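Local coordinates for protein reducing-end xylose-releasing exo-oligoxylanase Rex8A (PDB 6SUD) that hydrolyses xylooligosaccharides as an exo-oligoxylanase, releasing xylose from their reducing ends during xylan breakdown, at residues Phe133-Phe138 / Tyr203-Gln208. The protein carries 1 engineered substitution. Numbering follows the deposited sequence.
Sequences FAMALF and YELFAQ
M135 and F206 meet in a Met-aromatic contact between two helices of the (alpha/alpha)6 barrel characteristic of glycoside hydrolase family 8. The axes of segments 133-138 and 203-208 approach to 10.6 Å, with 56° between their N-to-C directions; the gap is bridged by apolar side chains, and no hydrogen bond crosses it. At the root of M135, CB lies 4.1 Å from CE1 of the F206 ring. CG stands anti to the backbone N (chi1 -170°), and the chain then bends at both later torsions, which brings the thioether across to 203-208. There SD sits 3.9 Å from F206 CE1 and 4.9 Å from the ring centroid, an oblique approach 56° off the ring normal. SD also reaches L205 CB and CD1, and the methyl CE packs on the same leucine, 3.7 Å from its CB and close to CD1. The side chains of M135 and L205 cross at about a right angle. SD thus spans two consecutive residues of the facing helix, and CE adds to the L205 side.

F206 reaches back the other way. With M135 CA in the plane of the ring at its edge, the phenyl group slots in between M135 and F138, and its far end meets the methyl of A134, CZ to CB at 4.1 Å. L161 of helix 153-170 touches both A134 and F206, while W218 makes an edge-to-face contact with the F206 ring. All five touching residues are buried, away from the xylose sites. On the other side of the F206 ring plane from M135 SD, the F138 side chain runs about perpendicular to that of F206 and places its CE2 3.9 Å from F206 CD1.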
ATOM      1  N   PHE A 133       6.083   5.313  -3.855  1.00  6.49           N
ATOM      2  CA  PHE A 133       6.705   6.622  -4.174  1.00  6.67           C
ATOM      3  C   PHE A 133       6.472   6.884  -5.661  1.00  6.87           C
ATOM      4  O   PHE A 133       5.941   7.939  -6.040  1.00  6.57           O
ATOM      5  CB  PHE A 133       8.203   6.644  -3.863  1.00  6.55           C
ATOM      6  CG  PHE A 133       8.627   6.899  -2.436  1.00  6.46           C
ATOM      7  CD1 PHE A 133       8.137   7.970  -1.710  1.00  6.45           C
ATOM      8  CD2 PHE A 133       9.617   6.122  -1.855  1.00  6.35           C
ATOM      9  CE1 PHE A 133       8.594   8.216  -0.426  1.00  6.18           C
ATOM     10  CE2 PHE A 133      10.070   6.365  -0.559  1.00  6.20           C
ATOM     11  CZ  PHE A 133       9.560   7.427   0.145  1.00  6.14           C
ATOM     12  N   ALA A 134       6.837   5.904  -6.496  1.00  7.18           N
ATOM     13  CA  ALA A 134       6.775   6.017  -7.962  1.00  7.28           C
ATOM     14  C   ALA A 134       5.326   6.296  -8.389  1.00  7.21           C
ATOM     15  O   ALA A 134       5.104   7.234  -9.173  1.00  7.29           O
ATOM     16  CB  ALA A 134       7.315   4.759  -8.589  1.00  7.49           C
ATOM     17  N   MET A 135       4.365   5.527  -7.883  1.00  7.00           N
ATOM     18  CA  MET A 135       2.945   5.703  -8.273  1.00  7.47           C
ATOM     19  C   MET A 135       2.447   7.077  -7.815  1.00  7.40           C
ATOM     20  O   MET A 135       1.785   7.766  -8.603  1.00  8.28           O
ATOM     21  CB  MET A 135       2.054   4.605  -7.690  1.00  8.01           C
ATOM     22  CG  MET A 135       0.640   4.609  -8.253  1.00  8.42           C
ATOM     23  SD  MET A 135       0.570   3.943  -9.941  1.00  9.13           S
ATOM     24  CE  MET A 135       0.664   5.415 -10.955  1.00  8.83           C
ATOM     25  N   ALA A 136       2.749   7.478  -6.587  1.00  7.38           N
ATOM     26  CA  ALA A 136       2.301   8.788  -6.056  1.00  7.23           C
ATOM     27  C   ALA A 136       2.910   9.929  -6.890  1.00  7.24           C
ATOM     28  O   ALA A 136       2.180  10.911  -7.194  1.00  7.24           O
ATOM     29  CB  ALA A 136       2.636   8.899  -4.597  1.00  7.41           C
ATOM     30  N   LEU A 137       4.186   9.819  -7.261  1.00  7.02           N
ATOM     31  CA  LEU A 137       4.891  10.866  -8.056  1.00  6.89           C
ATOM     32  C   LEU A 137       4.296  10.935  -9.470  1.00  6.95           C
ATOM     33  O   LEU A 137       4.091  12.058  -9.991  1.00  7.07           O
ATOM     34  CB  LEU A 137       6.380  10.548  -8.107  1.00  6.73           C
ATOM     35  CG  LEU A 137       7.177  10.955  -6.874  1.00  6.49           C
ATOM     36  CD1 LEU A 137       8.489  10.199  -6.826  1.00  6.43           C
ATOM     37  CD2 LEU A 137       7.401  12.456  -6.855  1.00  6.42           C
ATOM     38  N   PHE A 138       3.970   9.795 -10.066  1.00  7.30           N
ATOM     39  CA  PHE A 138       3.281   9.776 -11.383  1.00  7.48           C
ATOM     40  C   PHE A 138       1.940  10.506 -11.269  1.00  7.52           C
ATOM     41  O   PHE A 138       1.616  11.313 -12.147  1.00  8.14           O
ATOM     42  CB  PHE A 138       3.086   8.362 -11.927  1.00  7.66           C
ATOM     43  CG  PHE A 138       4.317   7.769 -12.558  1.00  7.76           C
ATOM     44  CD1 PHE A 138       5.063   8.500 -13.476  1.00  7.75           C
ATOM     45  CD2 PHE A 138       4.701   6.468 -12.269  1.00  8.01           C
ATOM     46  CE1 PHE A 138       6.206   7.965 -14.048  1.00  7.84           C
ATOM     47  CE2 PHE A 138       5.840   5.931 -12.856  1.00  8.07           C
ATOM     48  CZ  PHE A 138       6.589   6.682 -13.738  1.00  7.96           C
ATOM     49  N   TYR A 203       1.384  -1.604 -11.636  1.00  8.50           N
ATOM     50  CA  TYR A 203       2.298  -2.056 -12.719  1.00  8.41           C
ATOM     51  C   TYR A 203       1.627  -1.745 -14.063  1.00  9.66           C
ATOM     52  O   TYR A 203       2.346  -1.357 -14.998  1.00  9.77           O
ATOM     53  CB  TYR A 203       2.750  -3.509 -12.555  1.00  8.13           C
ATOM     54  CG  TYR A 203       3.189  -3.881 -11.160  1.00  7.74           C
ATOM     55  CD1 TYR A 203       3.700  -2.938 -10.284  1.00  7.44           C
ATOM     56  CD2 TYR A 203       3.071  -5.183 -10.708  1.00  7.42           C
ATOM     57  CE1 TYR A 203       4.051  -3.275  -8.987  1.00  7.57           C
ATOM     58  CE2 TYR A 203       3.453  -5.543  -9.433  1.00  7.44           C
ATOM     59  CZ  TYR A 203       3.928  -4.582  -8.557  1.00  7.63           C
ATOM     60  OH  TYR A 203       4.249  -4.910  -7.274  1.00  7.45           O
ATOM     61  N   GLU A 204       0.302  -1.873 -14.162  1.00 10.38           N
ATOM     62  CA  GLU A 204      -0.456  -1.457 -15.374  1.00 11.26           C
ATOM     63  C   GLU A 204      -0.146   0.001 -15.715  1.00 10.97           C
ATOM     64  O   GLU A 204       0.021   0.302 -16.912  1.00 11.50           O
ATOM     65  CB  GLU A 204      -1.961  -1.556 -15.163  1.00 12.19           C
ATOM     66  CG  GLU A 204      -2.452  -2.974 -15.077  1.00 13.30           C
ATOM     67  CD  GLU A 204      -2.575  -3.723 -16.388  1.00 14.59           C
ATOM     68  OE1 GLU A 204      -2.126  -3.196 -17.435  1.00 16.50           O
ATOM     69  OE2 GLU A 204      -3.152  -4.825 -16.360  1.00 16.28           O
ATOM     70  N   LEU A 205      -0.127   0.873 -14.707  1.00 10.12           N
ATOM     71  CA  LEU A 205       0.136   2.325 -14.884  1.00  9.68           C
ATOM     72  C   LEU A 205       1.628   2.574 -15.128  1.00  9.36           C
ATOM     73  O   LEU A 205       1.957   3.482 -15.911  1.00  9.18           O
ATOM     74  CB  LEU A 205      -0.415   3.060 -13.662  1.00  9.56           C
ATOM     75  CG  LEU A 205      -1.926   2.918 -13.515  1.00  9.37           C
ATOM     76  CD1 LEU A 205      -2.452   3.700 -12.324  1.00  9.29           C
ATOM     77  CD2 LEU A 205      -2.636   3.351 -14.785  1.00  9.68           C
ATOM     78  N   PHE A 206       2.511   1.772 -14.536  1.00  8.95           N
ATOM     79  CA  PHE A 206       3.963   1.867 -14.839  1.00  9.24           C
ATOM     80  C   PHE A 206       4.189   1.520 -16.313  1.00  9.65           C
ATOM     81  O   PHE A 206       5.082   2.129 -16.930  1.00 10.04           O
ATOM     82  CB  PHE A 206       4.787   0.951 -13.945  1.00  8.75           C
ATOM     83  CG  PHE A 206       4.749   1.276 -12.476  1.00  8.39           C
ATOM     84  CD1 PHE A 206       4.200   2.460 -12.000  1.00  8.35           C
ATOM     85  CD2 PHE A 206       5.273   0.370 -11.568  1.00  7.97           C
ATOM     86  CE1 PHE A 206       4.187   2.727 -10.638  1.00  8.21           C
ATOM     87  CE2 PHE A 206       5.277   0.646 -10.213  1.00  7.91           C
ATOM     88  CZ  PHE A 206       4.739   1.828  -9.754  1.00  7.90           C
ATOM     89  N   ALA A 207       3.382   0.615 -16.869  1.00 10.53           N
ATOM     90  CA  ALA A 207       3.489   0.203 -18.289  1.00 11.65           C
ATOM     91  C   ALA A 207       3.086   1.370 -19.199  1.00 13.16           C
ATOM     92  O   ALA A 207       3.431   1.313 -20.385  1.00 13.81           O
ATOM     93  CB  ALA A 207       2.679  -1.037 -18.579  1.00 11.44           C
ATOM     94  N   GLN A 208       2.365   2.366 -18.672  1.00 14.35           N
ATOM     95  CA  GLN A 208       1.981   3.599 -19.407  1.00 16.23           C
ATOM     96  C   GLN A 208       3.011   4.706 -19.177  1.00 15.75           C
ATOM     97  O   GLN A 208       3.231   5.498 -20.119  1.00 15.85           O
ATOM     98  CB  GLN A 208       0.620   4.120 -18.944  1.00 18.41           C
ATOM     99  CG  GLN A 208      -0.502   3.107 -19.045  1.00 21.15           C
ATOM    100  CD  GLN A 208      -1.079   3.064 -20.433  1.00 24.34           C
ATOM    101  OE1 GLN A 208      -2.108   3.678 -20.703  1.00 29.31           O
ATOM    102  NE2 GLN A 208      -0.412   2.352 -21.327  1.00 26.88           N
TER